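Local coordinates for protein probable 3-hydroxybutyryl-CoA dehydrogenase (Escherichia coli, PDB 3MOG) that catalyses the NAD-dependent oxidation of 3-hydroxyadipyl-CoA to 3-oxoadipyl-CoA, a step in the breakdown of phenylacetate, at residues S200-A205 and G229-T234; Q209-E214 and L380-Y385; D319-E324 and I335-P340; T329-A334 and A357-D362; V341-K346 and P386-W391. All blocks are in the same frame, centred on the assembly; numbering follows the deposited sequence.

Interaction 1 of 5, residues S200-A205 and G229-T234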
# COMPACT_ATOMS: atom_id res chain seq x y z
N SER C 200 6.15 -10.76 13.15
CA SER C 200 5.30 -10.91 11.97
C SER C 200 5.57 -12.17 11.14
O SER C 200 4.66 -12.69 10.47
CB SER C 200 5.36 -9.66 11.09
OG SER C 200 6.62 -9.51 10.48
N GLU C 201 6.80 -12.69 11.18
CA GLU C 201 7.02 -14.00 10.56
C GLU C 201 6.24 -15.15 11.24
O GLU C 201 5.66 -16.01 10.56
CB GLU C 201 8.51 -14.32 10.36
CG GLU C 201 9.15 -13.52 9.20
CD GLU C 201 8.46 -13.72 7.85
OE1 GLU C 201 8.30 -12.74 7.10
OE2 GLU C 201 8.07 -14.86 7.53
N ALA C 202 6.17 -15.10 12.57
CA ALA C 202 5.37 -16.04 13.37
C ALA C 202 3.86 -15.99 13.09
O ALA C 202 3.23 -17.03 12.90
CB ALA C 202 5.61 -15.78 14.80
N TRP C 203 3.27 -14.79 13.07
CA TRP C 203 1.86 -14.65 12.68
C TRP C 203 1.54 -15.23 11.29
O TRP C 203 0.49 -15.87 11.10
CB TRP C 203 1.42 -13.20 12.75
CG TRP C 203 1.46 -12.62 14.14
CD1 TRP C 203 2.20 -11.56 14.57
CD2 TRP C 203 0.70 -13.07 15.28
NE1 TRP C 203 1.97 -11.32 15.91
CE2 TRP C 203 1.06 -12.23 16.37
CE3 TRP C 203 -0.24 -14.09 15.49
CZ2 TRP C 203 0.51 -12.39 17.65
CZ3 TRP C 203 -0.78 -14.24 16.77
CH2 TRP C 203 -0.41 -13.39 17.82
N ARG C 204 2.45 -15.03 10.33
CA ARG C 204 2.27 -15.59 9.00
C ARG C 204 2.33 -17.11 9.00
O ARG C 204 1.51 -17.77 8.35
CB ARG C 204 3.30 -15.03 8.03
CG ARG C 204 2.83 -13.76 7.36
CD ARG C 204 3.85 -13.32 6.38
NE ARG C 204 3.80 -14.09 5.14
CZ ARG C 204 3.61 -13.53 3.95
NH1 ARG C 204 3.44 -12.22 3.85
NH2 ARG C 204 3.60 -14.29 2.85
N ALA C 205 3.27 -17.66 9.76
CA ALA C 205 3.41 -19.10 9.94
C ALA C 205 2.13 -19.65 10.59
O ALA C 205 1.55 -20.61 10.10
CB ALA C 205 4.66 -19.43 10.77
N GLY C 229 10.27 -17.26 22.60
CA GLY C 229 9.60 -17.39 21.31
C GLY C 229 8.69 -16.20 21.04
O GLY C 229 8.14 -15.62 21.98
N PRO C 230 8.53 -15.83 19.76
CA PRO C 230 7.80 -14.59 19.44
C PRO C 230 6.34 -14.59 19.91
O PRO C 230 5.85 -13.57 20.35
CB PRO C 230 7.88 -14.53 17.92
CG PRO C 230 8.02 -15.94 17.48
CD PRO C 230 8.92 -16.56 18.54
N LEU C 231 5.66 -15.73 19.86
CA LEU C 231 4.22 -15.75 20.15
C LEU C 231 3.96 -15.68 21.66
O LEU C 231 3.17 -14.86 22.13
CB LEU C 231 3.54 -16.94 19.48
CG LEU C 231 3.67 -16.96 17.94
CD1 LEU C 231 3.44 -18.34 17.38
CD2 LEU C 231 2.72 -15.97 17.28
N GLU C 232 4.68 -16.49 22.42
CA GLU C 232 4.68 -16.36 23.88
C GLU C 232 5.06 -14.95 24.36
O GLU C 232 4.41 -14.41 25.26
CB GLU C 232 5.60 -17.40 24.51
CG GLU C 232 5.52 -17.43 26.02
CD GLU C 232 6.35 -18.53 26.65
OE1 GLU C 232 6.79 -19.45 25.92
OE2 GLU C 232 6.55 -18.47 27.89
N LEU C 233 6.09 -14.35 23.75
CA LEU C 233 6.48 -12.97 24.06
C LEU C 233 5.37 -11.96 23.75
O LEU C 233 5.17 -11.03 24.51
CB LEU C 233 7.78 -12.57 23.33
CG LEU C 233 8.46 -11.24 23.67
CD1 LEU C 233 9.02 -11.25 25.08
CD2 LEU C 233 9.56 -10.91 22.68
N THR C 234 4.62 -12.16 22.67
CA THR C 234 3.45 -11.30 22.44
C THR C 234 2.36 -11.47 23.52
O THR C 234 1.71 -10.49 23.90
CB THR C 234 2.81 -11.45 21.04
OG1 THR C 234 2.27 -12.77 20.87
CG2 THR C 234 3.82 -11.17 19.95
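Trp203, on helix 196-207, reaches over Leu231 on helix 230-237, and the two side chains run past each other in opposite directions. From CB the tryptophan sets off with CG anti to the carbonyl carbon (chi1 -64°), which carries the indole across to the second helix. Along the ring, CD2, CE3 and CZ3 lie above Leu231 CD2, with CE3 at 3.9 Å from that methyl. The methyl sits 3.8 Å from the centroid of the six-membered ring and 7° off its normal, a CH-pi contact over the face. Farther out, CZ2 comes 3.7 Å from Thr234 OG1, which approaches obliquely. That hydroxyl is already engaged with its own helix, giving a hydrogen bond of 2.6 Å from Thr234 OG1 to a lone pair of Leu231 O. The preceding residue, Ala202, packs its CB 3.6 Å from Pro230 CG and also against Leu231 CD2, so this one leucine methyl lies between the alanine and the indole. With an alanine in place of Trp203, Leu231 CD2 would probably lose the aromatic surface above it, and a gap would open between the two helices. The short segments cross at -106° with their axes 9.9 Å apart. No hydrogen bond passes between them, and the buried junction within the first C-terminal dehydrogenase domain is held by apolar and CH-pi packing.

Interaction 2 of 5, residues Q209-E214 and L380-Y385; sequences QVAAPE and LQIADY
Val210 lays its CG2 methyl on the face of the Tyr385 ring, 3.4 Å from the centroid and 13° off the normal, almost over the middle. The two side chains cross at about a right angle. Both valine methyls are used: with CG1 anti to the backbone N (chi1 174°), CG2 is left over the ring while CG1 rests 3.8 Å from Tyr385 CB. Tyr385 also has its CG anti to the backbone N (chi1 -173°), which brings the phenol under the valine. The same Val210 CG1 also meets Ile382 CD1 at 4.0 Å. The isoleucine divides its branches between two partners, since its CG2 packs 3.6 Å from Ala211 CB. One hydrogen bond joins the backbones, from Ala383 N to Val210 O at 3.0 Å. Ala383 CB adds a further contact with the carbonyl oxygen of Val210. Behind the valine, Gln209 has a positive phi and is the C-prime residue of a Schellman motif ending helix 196-207, which Val210 completes through its N to Ala205 O. The contact thus joins a Schellman-capped helix end in the first C-terminal dehydrogenase domain to the segment that follows the edge strand 378-381 of the reduced Rossmann-fold domain.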
# COMPACT_ATOMS: atom_id res chain seq x y z
N GLN C 209 -0.93 -22.33 9.25
CA GLN C 209 -0.90 -23.62 10.01
C GLN C 209 0.34 -24.47 9.69
O GLN C 209 0.27 -25.69 9.52
CB GLN C 209 -2.21 -24.42 9.82
CG GLN C 209 -3.47 -23.73 10.40
CD GLN C 209 -4.77 -24.40 9.95
OE1 GLN C 209 -5.68 -23.74 9.45
NE2 GLN C 209 -4.86 -25.71 10.13
N VAL C 210 1.48 -23.77 9.60
CA VAL C 210 2.77 -24.38 9.33
C VAL C 210 3.12 -25.29 10.48
O VAL C 210 3.61 -26.39 10.28
CB VAL C 210 3.86 -23.28 9.20
CG1 VAL C 210 5.24 -23.88 9.08
CG2 VAL C 210 3.56 -22.43 8.00
N ALA C 211 2.83 -24.81 11.69
CA ALA C 211 3.14 -25.50 12.94
C ALA C 211 2.26 -24.90 14.02
O ALA C 211 1.75 -23.79 13.86
CB ALA C 211 4.60 -25.30 13.31
N ALA C 212 2.11 -25.64 15.12
CA ALA C 212 1.51 -25.14 16.36
C ALA C 212 2.33 -23.96 16.92
O ALA C 212 3.54 -23.88 16.66
CB ALA C 212 1.43 -26.30 17.41
N PRO C 213 1.68 -23.06 17.68
CA PRO C 213 2.43 -21.90 18.21
C PRO C 213 3.62 -22.29 19.09
O PRO C 213 4.67 -21.62 19.05
CB PRO C 213 1.40 -21.13 19.02
CG PRO C 213 0.13 -21.94 19.01
CD PRO C 213 0.23 -22.91 17.87
N GLU C 214 3.45 -23.37 19.86
CA GLU C 214 4.49 -23.93 20.73
C GLU C 214 5.69 -24.40 19.93
O GLU C 214 6.81 -24.36 20.41
CB GLU C 214 3.96 -25.15 21.53
CG GLU C 214 2.56 -25.03 22.09
CD GLU C 214 1.51 -25.60 21.15
OE1 GLU C 214 1.57 -26.81 20.83
OE2 GLU C 214 0.61 -24.83 20.73
N LEU C 380 11.73 -31.60 15.20
CA LEU C 380 10.30 -31.25 15.10
C LEU C 380 9.87 -31.19 13.65
O LEU C 380 10.54 -30.55 12.84
CB LEU C 380 10.01 -29.90 15.76
CG LEU C 380 10.21 -29.77 17.26
CD1 LEU C 380 10.18 -28.33 17.65
CD2 LEU C 380 9.15 -30.54 18.03
N GLN C 381 8.77 -31.85 13.31
CA GLN C 381 8.31 -31.88 11.92
C GLN C 381 7.19 -30.87 11.67
O GLN C 381 6.18 -30.86 12.39
CB GLN C 381 7.87 -33.29 11.52
CG GLN C 381 7.77 -33.46 10.02
CD GLN C 381 7.56 -34.90 9.58
OE1 GLN C 381 7.59 -35.84 10.39
NE2 GLN C 381 7.35 -35.08 8.28
N ILE C 382 7.36 -30.04 10.64
CA ILE C 382 6.37 -29.00 10.30
C ILE C 382 5.97 -29.08 8.82
O ILE C 382 6.45 -29.95 8.11
CB ILE C 382 6.90 -27.59 10.66
CG1 ILE C 382 8.12 -27.21 9.81
CG2 ILE C 382 7.26 -27.50 12.15
CD1 ILE C 382 8.65 -25.78 10.07
N ALA C 383 5.11 -28.17 8.36
CA ALA C 383 4.75 -28.15 6.95
C ALA C 383 5.93 -27.71 6.06
O ALA C 383 6.90 -27.11 6.54
CB ALA C 383 3.53 -27.28 6.71
N ASP C 384 5.86 -28.05 4.77
CA ASP C 384 6.88 -27.74 3.78
C ASP C 384 6.76 -26.26 3.36
O ASP C 384 6.24 -25.92 2.30
CB ASP C 384 6.74 -28.70 2.59
CG ASP C 384 7.96 -28.73 1.68
OD1 ASP C 384 9.01 -28.15 2.03
OD2 ASP C 384 7.88 -29.34 0.60
N TYR C 385 7.27 -25.41 4.24
CA TYR C 385 7.08 -23.97 4.20
C TYR C 385 8.40 -23.31 3.78
O TYR C 385 9.42 -23.51 4.44
CB TYR C 385 6.69 -23.54 5.60
CG TYR C 385 6.28 -22.11 5.81
CD1 TYR C 385 5.17 -21.56 5.13
CD2 TYR C 385 6.93 -21.32 6.76
CE1 TYR C 385 4.77 -20.25 5.37
CE2 TYR C 385 6.54 -20.01 7.01
CZ TYR C 385 5.45 -19.49 6.31
OH TYR C 385 5.06 -18.19 6.55

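Interaction 3 of 5, residues D319-E324 and I335-P340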
# COMPACT_ATOMS: atom_id res chain seq x y z
N ASP C 319 19.90 -42.32 -0.51
CA ASP C 319 19.36 -41.57 -1.66
C ASP C 319 18.67 -40.24 -1.26
O ASP C 319 18.33 -39.44 -2.14
CB ASP C 319 18.41 -42.43 -2.50
CG ASP C 319 17.27 -43.02 -1.68
OD1 ASP C 319 17.43 -43.20 -0.45
OD2 ASP C 319 16.21 -43.30 -2.27
N VAL C 320 18.49 -40.03 0.04
CA VAL C 320 17.86 -38.82 0.59
C VAL C 320 18.83 -37.65 0.64
O VAL C 320 19.91 -37.76 1.22
CB VAL C 320 17.37 -39.03 2.03
CG1 VAL C 320 16.41 -37.91 2.45
CG2 VAL C 320 16.73 -40.38 2.18
N LEU C 321 18.44 -36.53 0.04
CA LEU C 321 19.15 -35.28 0.27
C LEU C 321 18.53 -34.58 1.46
O LEU C 321 17.33 -34.28 1.47
CB LEU C 321 19.13 -34.38 -0.96
CG LEU C 321 19.88 -34.84 -2.22
CD1 LEU C 321 19.94 -33.72 -3.24
CD2 LEU C 321 21.29 -35.32 -1.92
N LEU C 322 19.34 -34.37 2.49
CA LEU C 322 18.99 -33.53 3.62
C LEU C 322 19.62 -32.16 3.36
O LEU C 322 20.85 -32.02 3.36
CB LEU C 322 19.51 -34.12 4.93
CG LEU C 322 19.24 -33.28 6.18
CD1 LEU C 322 17.76 -33.27 6.49
CD2 LEU C 322 20.05 -33.79 7.38
N ILE C 323 18.76 -31.17 3.10
CA ILE C 323 19.21 -29.87 2.60
C ILE C 323 18.77 -28.78 3.55
O ILE C 323 17.58 -28.67 3.88
CB ILE C 323 18.70 -29.61 1.16
CG1 ILE C 323 19.13 -30.74 0.20
CG2 ILE C 323 19.21 -28.26 0.62
CD1 ILE C 323 18.57 -30.65 -1.22
N GLU C 324 19.74 -28.01 4.05
CA GLU C 324 19.47 -26.80 4.80
C GLU C 324 18.68 -25.81 3.91
O GLU C 324 19.01 -25.64 2.75
CB GLU C 324 20.78 -26.17 5.28
CG GLU C 324 21.46 -26.96 6.39
CD GLU C 324 22.50 -26.14 7.12
OE1 GLU C 324 23.70 -26.45 6.96
OE2 GLU C 324 22.13 -25.19 7.85
N ILE C 335 11.18 -33.04 -6.88
CA ILE C 335 10.81 -33.29 -8.27
C ILE C 335 11.90 -32.82 -9.25
O ILE C 335 12.07 -33.42 -10.32
CB ILE C 335 9.38 -32.80 -8.63
CG1 ILE C 335 9.37 -31.31 -9.01
CG2 ILE C 335 8.38 -33.13 -7.50
CD1 ILE C 335 8.28 -30.94 -9.97
N ARG C 336 12.65 -31.79 -8.89
CA ARG C 336 13.75 -31.33 -9.74
C ARG C 336 14.87 -32.36 -9.80
O ARG C 336 15.48 -32.58 -10.85
CB ARG C 336 14.30 -29.98 -9.27
CG ARG C 336 13.93 -28.82 -10.18
CD ARG C 336 14.52 -27.52 -9.68
NE ARG C 336 15.95 -27.64 -9.44
CZ ARG C 336 16.63 -26.93 -8.55
NH1 ARG C 336 16.00 -26.05 -7.79
NH2 ARG C 336 17.94 -27.11 -8.41
N LEU C 337 15.12 -32.99 -8.66
CA LEU C 337 16.26 -33.89 -8.52
C LEU C 337 15.88 -35.37 -8.60
O LEU C 337 16.77 -36.22 -8.58
CB LEU C 337 17.02 -33.58 -7.21
CG LEU C 337 17.59 -32.15 -7.07
CD1 LEU C 337 17.94 -31.82 -5.63
CD2 LEU C 337 18.81 -31.93 -7.99
N ALA C 338 14.58 -35.68 -8.70
CA ALA C 338 14.05 -37.06 -8.77
C ALA C 338 14.49 -37.99 -7.63
O ALA C 338 14.70 -39.19 -7.84
CB ALA C 338 14.36 -37.68 -10.15
N ARG C 339 14.66 -37.42 -6.44
CA ARG C 339 15.17 -38.11 -5.26
C ARG C 339 14.28 -37.62 -4.12
O ARG C 339 13.68 -36.56 -4.24
CB ARG C 339 16.60 -37.66 -4.95
CG ARG C 339 17.63 -37.97 -6.01
CD ARG C 339 18.83 -37.03 -5.92
NE ARG C 339 19.66 -37.29 -4.74
CZ ARG C 339 20.55 -38.27 -4.63
NH1 ARG C 339 20.74 -39.13 -5.64
NH2 ARG C 339 21.25 -38.41 -3.51
N PRO C 340 14.21 -38.38 -3.01
CA PRO C 340 13.54 -37.85 -1.83
C PRO C 340 14.38 -36.76 -1.19
O PRO C 340 15.61 -36.80 -1.28
CB PRO C 340 13.48 -39.05 -0.88
CG PRO C 340 13.78 -40.24 -1.71
CD PRO C 340 14.69 -39.75 -2.77
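Leu337, near the end of helix 330-337, meets Leu321 of strand 320-324 through methyls: CD1 of each lies 3.6 Å from the other, and the side chains cross at about a right angle. Ala338 then leaves the helix with a positive phi and turns the chain back toward the strand. Arg339 follows, and its side chain bends at chi3 (71°), folding the guanidinium across the strand. The backbone oxygen of Asp319 lies over one face of that group, 3.4 Å from Arg339 NH2, but the angle is too poor for a hydrogen bond. Leu321 comes to the edge of the same group, its CG in the guanidinium plane and 3.5 Å from Arg339 NE, while its CD2 is near NH2. The arginine is therefore held against the strand largely by its flat surface and rim, and the carboxylate of Asp319 is not in contact with it; a weak, long ion pair links NH2 to Glu316 on the adjoining strand. At Pro340 the backbones join. Leu321 N donates to Pro340 O over 3.1 Å, and Val320 CA makes a CH...O contact with the same oxygen at 3.6 Å. The proline ring turns toward Asp319, its CD 3.7 Å from Asp319 O. This is the exit of the beta-alpha-beta crossover formed by strand 320-324, helix 330-337 and strand 341-345: the two strands run parallel as neighbours in the sheet, and helix 362-373 packs against both Val320 and Pro340.

Interaction 4 of 5, residues T329-A334 and A357-D362; sequences TAQALA and AAVNPD
Gln331 provides the polar link in this contact, accepting at its side-chain oxygen from the backbone of the turn at Ala357-Asn360. The hydrogen bond runs from Val359 N to Gln331 OE1 at 3.2 Å, with an angle of 162° at the hydrogen, and it uses a lone pair of OE1 in the plane of the amide. Ala358 N is as near, 3.1 Å from the same OE1, but its angle is too poor for a bond. The glutamine gets there by starting with CG anti to the backbone N (chi1 -168°) and then bending at chi2 (81°), which swings the amide toward the turn. An alanine in place of Gln331 is likely to leave Val359 N without this acceptor and the turn less firmly tied to the helix.

Apolar contacts supply the remainder. Ala334, one turn further along the helix, sets its CB 3.7 Å from Ala357 CB and touches Val359 CG1 as well. Ala330 CB approaches Ala357 from the preceding turn, with 3.4 Å to Ala357 N. Small side chains on this face let the backbones come close, the CA atoms of Gln331 and Ala357 being 4.4 Å apart.

Capping bonds fix the helix start. Ala332 N donates to Thr329 OG1 at 3.0 Å, marking Thr329 as N-cap, while Asp384 takes the N-H groups of Ala330 and Gln331. The turn itself is a type I beta turn following strand 351-356, and the contact seats it on the N-terminal half of a helix that crosses over between two parallel strands of the reduced Rossmann-fold domain.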
# COMPACT_ATOMS: atom_id res chain seq x y z
N THR C 329 11.07 -25.26 -1.42
CA THR C 329 10.41 -26.35 -0.71
C THR C 329 11.10 -27.68 -0.99
O THR C 329 11.71 -27.87 -2.04
CB THR C 329 8.92 -26.50 -1.09
OG1 THR C 329 8.82 -26.83 -2.47
CG2 THR C 329 8.15 -25.20 -0.81
N ALA C 330 10.98 -28.60 -0.04
CA ALA C 330 11.38 -29.99 -0.22
C ALA C 330 10.76 -30.59 -1.48
O ALA C 330 11.46 -31.25 -2.26
CB ALA C 330 11.00 -30.79 1.02
N GLN C 331 9.47 -30.32 -1.70
CA GLN C 331 8.75 -30.81 -2.88
C GLN C 331 9.34 -30.30 -4.20
O GLN C 331 9.51 -31.08 -5.14
CB GLN C 331 7.25 -30.50 -2.79
CG GLN C 331 6.38 -31.22 -3.85
CD GLN C 331 6.02 -32.70 -3.50
OE1 GLN C 331 6.73 -33.39 -2.76
NE2 GLN C 331 4.90 -33.17 -4.06
N ALA C 332 9.67 -29.02 -4.27
CA ALA C 332 10.26 -28.48 -5.50
C ALA C 332 11.62 -29.12 -5.79
O ALA C 332 11.92 -29.43 -6.93
CB ALA C 332 10.39 -26.96 -5.45
N LEU C 333 12.42 -29.30 -4.74
CA LEU C 333 13.73 -29.94 -4.89
C LEU C 333 13.59 -31.40 -5.28
O LEU C 333 14.28 -31.87 -6.18
CB LEU C 333 14.57 -29.79 -3.60
CG LEU C 333 14.97 -28.34 -3.25
CD1 LEU C 333 15.60 -28.26 -1.87
CD2 LEU C 333 15.89 -27.74 -4.30
N ALA C 334 12.64 -32.09 -4.64
CA ALA C 334 12.44 -33.52 -4.85
C ALA C 334 12.02 -33.86 -6.27
O ALA C 334 12.49 -34.86 -6.82
CB ALA C 334 11.46 -34.11 -3.82
N ALA C 357 9.37 -33.75 1.71
CA ALA C 357 8.57 -33.63 0.51
C ALA C 357 7.45 -34.67 0.58
O ALA C 357 7.68 -35.81 0.98
CB ALA C 357 9.42 -33.85 -0.71
N ALA C 358 6.23 -34.25 0.22
CA ALA C 358 5.06 -35.15 0.14
C ALA C 358 5.36 -36.45 -0.60
O ALA C 358 4.88 -37.51 -0.21
CB ALA C 358 3.89 -34.43 -0.53
N VAL C 359 6.19 -36.33 -1.65
CA VAL C 359 6.63 -37.44 -2.50
C VAL C 359 7.64 -38.42 -1.84
O VAL C 359 7.94 -39.47 -2.41
CB VAL C 359 7.19 -36.88 -3.86
CG1 VAL C 359 8.68 -36.55 -3.78
CG2 VAL C 359 6.91 -37.82 -5.02
N ASN C 360 8.15 -38.07 -0.66
CA ASN C 360 9.03 -38.98 0.09
C ASN C 360 8.28 -40.22 0.54
O ASN C 360 7.16 -40.11 1.04
CB ASN C 360 9.63 -38.33 1.34
CG ASN C 360 10.75 -37.37 1.04
OD1 ASN C 360 10.95 -36.95 -0.10
ND2 ASN C 360 11.50 -36.99 2.08
N PRO C 361 8.90 -41.40 0.34
CA PRO C 361 8.47 -42.58 1.08
C PRO C 361 8.91 -42.38 2.52
O PRO C 361 10.02 -41.88 2.76
CB PRO C 361 9.26 -43.72 0.44
CG PRO C 361 9.76 -43.17 -0.88
CD PRO C 361 9.95 -41.71 -0.64
N ASP C 362 8.06 -42.79 3.46
CA ASP C 362 8.29 -42.58 4.89
C ASP C 362 9.59 -43.20 5.40
O ASP C 362 10.10 -42.82 6.46
CB ASP C 362 7.09 -43.08 5.71
CG ASP C 362 5.80 -42.28 5.44
OD1 ASP C 362 5.62 -41.78 4.32
OD2 ASP C 362 4.96 -42.17 6.36

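Interaction 5 of 5, residues V341-K346 and P386-W391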
# COMPACT_ATOMS: atom_id res chain seq x y z
N VAL C 341 13.71 -35.79 -0.55
CA VAL C 341 14.37 -34.64 0.07
C VAL C 341 13.73 -34.29 1.41
O VAL C 341 12.50 -34.20 1.53
CB VAL C 341 14.37 -33.39 -0.87
CG1 VAL C 341 14.96 -32.17 -0.18
CG2 VAL C 341 15.16 -33.64 -2.14
N VAL C 342 14.57 -34.12 2.43
CA VAL C 342 14.14 -33.51 3.67
C VAL C 342 14.82 -32.12 3.78
O VAL C 342 16.04 -32.00 3.64
CB VAL C 342 14.44 -34.40 4.90
CG1 VAL C 342 13.99 -33.73 6.21
CG2 VAL C 342 13.77 -35.75 4.75
N VAL C 343 14.01 -31.09 3.98
CA VAL C 343 14.53 -29.74 4.21
C VAL C 343 14.70 -29.50 5.72
O VAL C 343 13.81 -29.78 6.50
CB VAL C 343 13.63 -28.66 3.54
CG1 VAL C 343 13.83 -27.30 4.17
CG2 VAL C 343 13.93 -28.59 2.04
N ILE C 344 15.87 -29.01 6.13
CA ILE C 344 16.13 -28.72 7.53
C ILE C 344 16.37 -27.23 7.78
O ILE C 344 16.94 -26.51 6.96
CB ILE C 344 17.31 -29.59 8.09
CG1 ILE C 344 17.59 -29.29 9.56
CG2 ILE C 344 18.59 -29.40 7.30
CD1 ILE C 344 18.67 -30.16 10.16
N ASP C 345 15.90 -26.79 8.95
CA ASP C 345 15.97 -25.42 9.40
C ASP C 345 16.69 -25.47 10.73
O ASP C 345 16.09 -25.83 11.76
CB ASP C 345 14.54 -24.94 9.61
CG ASP C 345 14.45 -23.48 9.97
OD1 ASP C 345 13.49 -23.12 10.69
OD2 ASP C 345 15.30 -22.69 9.52
N LYS C 346 17.97 -25.13 10.74
CA LYS C 346 18.77 -25.26 11.97
C LYS C 346 19.79 -24.16 12.14
O LYS C 346 20.30 -23.63 11.15
CB LYS C 346 19.48 -26.62 12.04
CG LYS C 346 20.51 -26.89 10.94
CD LYS C 346 21.56 -27.91 11.36
CE LYS C 346 22.41 -28.35 10.15
NZ LYS C 346 23.55 -29.25 10.52
N PRO C 386 8.38 -22.52 2.69
CA PRO C 386 9.55 -21.82 2.16
C PRO C 386 10.33 -21.07 3.23
O PRO C 386 9.75 -20.30 3.99
CB PRO C 386 8.93 -20.85 1.15
CG PRO C 386 7.74 -21.55 0.64
CD PRO C 386 7.19 -22.30 1.85
N GLY C 387 11.63 -21.35 3.34
CA GLY C 387 12.46 -20.66 4.31
C GLY C 387 12.25 -21.12 5.74
O GLY C 387 13.00 -20.72 6.64
N MET C 388 11.24 -21.96 5.94
CA MET C 388 10.87 -22.52 7.24
C MET C 388 10.66 -21.44 8.31
O MET C 388 9.87 -20.52 8.08
CB MET C 388 11.84 -23.64 7.67
CG MET C 388 11.98 -24.77 6.64
SD MET C 388 10.56 -25.87 6.59
CE MET C 388 11.19 -27.07 7.74
N LEU C 389 11.37 -21.52 9.43
CA LEU C 389 11.04 -20.67 10.58
C LEU C 389 12.19 -19.80 11.05
O LEU C 389 12.10 -18.57 11.03
CB LEU C 389 10.52 -21.51 11.76
CG LEU C 389 9.20 -22.28 11.56
CD1 LEU C 389 8.82 -23.04 12.82
CD2 LEU C 389 8.05 -21.33 11.12
N ILE C 390 13.25 -20.46 11.49
CA ILE C 390 14.40 -19.81 12.06
C ILE C 390 15.07 -18.96 11.00
O ILE C 390 15.23 -17.76 11.19
CB ILE C 390 15.39 -20.88 12.61
CG1 ILE C 390 14.82 -21.55 13.86
CG2 ILE C 390 16.76 -20.28 12.88
CD1 ILE C 390 15.53 -22.88 14.24
N TRP C 391 15.42 -19.58 9.87
CA TRP C 391 16.16 -18.89 8.81
C TRP C 391 15.34 -17.79 8.18
O TRP C 391 15.87 -16.72 7.91
CB TRP C 391 16.75 -19.86 7.77
CG TRP C 391 18.05 -20.43 8.28
CD1 TRP C 391 18.21 -21.52 9.10
CD2 TRP C 391 19.37 -19.90 8.05
NE1 TRP C 391 19.55 -21.71 9.38
CE2 TRP C 391 20.27 -20.73 8.75
CE3 TRP C 391 19.86 -18.82 7.32
CZ2 TRP C 391 21.65 -20.51 8.74
CZ3 TRP C 391 21.24 -18.59 7.30
CH2 TRP C 391 22.12 -19.44 8.01
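Asp345, on strand 341-345, takes three backbone N-H groups from the residues that open helix 390-406. Its OD1 accepts two: Leu389 N at 2.9 Å, which arrives from above the carboxylate plane, and Ile390 N at 2.8 Å, on the syn lone pair. OD2 receives Trp391 N at 3.1 Å, likewise on its syn lone pair. Extension of the side chain, with CG anti to the backbone N (chi1 -175°), places the carboxylate at the helix start, where Leu389 is the N-cap residue. The N-H groups of the first turn, which have no acceptor within their own helix, thus find one in a carboxylate from a distant part of the chain. The positive end of the helix dipole would be expected to favour the charged form of this buried acid. In domain terms the bonds tie a strand of the reduced Rossmann-fold domain to the first helix of the second C-terminal dehydrogenase domain.

A fourth bond lies beside these. Trp391 NE1 donates to Lys346 O at 2.7 Å; the oxygen is in the ring plane, though the donor stands 44° out of the carbonyl plane. The same ring edge brings Trp391 CD1 to 3.2 Å from Asp345 OD2, with carboxylate and indole planes 59° apart. Met388 lies alongside the aspartate: its CB touches Asp345 CG, and its CG, on a chain bent at chi2, packs against Val343 CG1. Arg392 NH1, from the same helix as Trp391, hydrogen-bonds Pro386 O.

Interactions 3 and 4 lie within the reduced Rossmann-fold domain, their centres about 7 Å apart, and share helix 330-337. Interaction 5 joins strand 341-345 of that domain, the parallel neighbour of strand 320-324 in interaction 3, to helix 390-406 of the second C-terminal domain. Interaction 1 lies within the first C-terminal dehydrogenase domain, about 30 Å from interaction 3 between centres, and touches interaction 5 where Ala205 meets Leu389. Interaction 2 is another bridge, reaching interaction 1 through the end of helix 196-207, interaction 4 through Asp384 and interaction 5 through Ile382. Along the chain interaction 1 closes before interactions 3, 4 and 5 open, whereas interaction 2 alternates with interaction 1, so distant sequence is drawn into one multi-domain body.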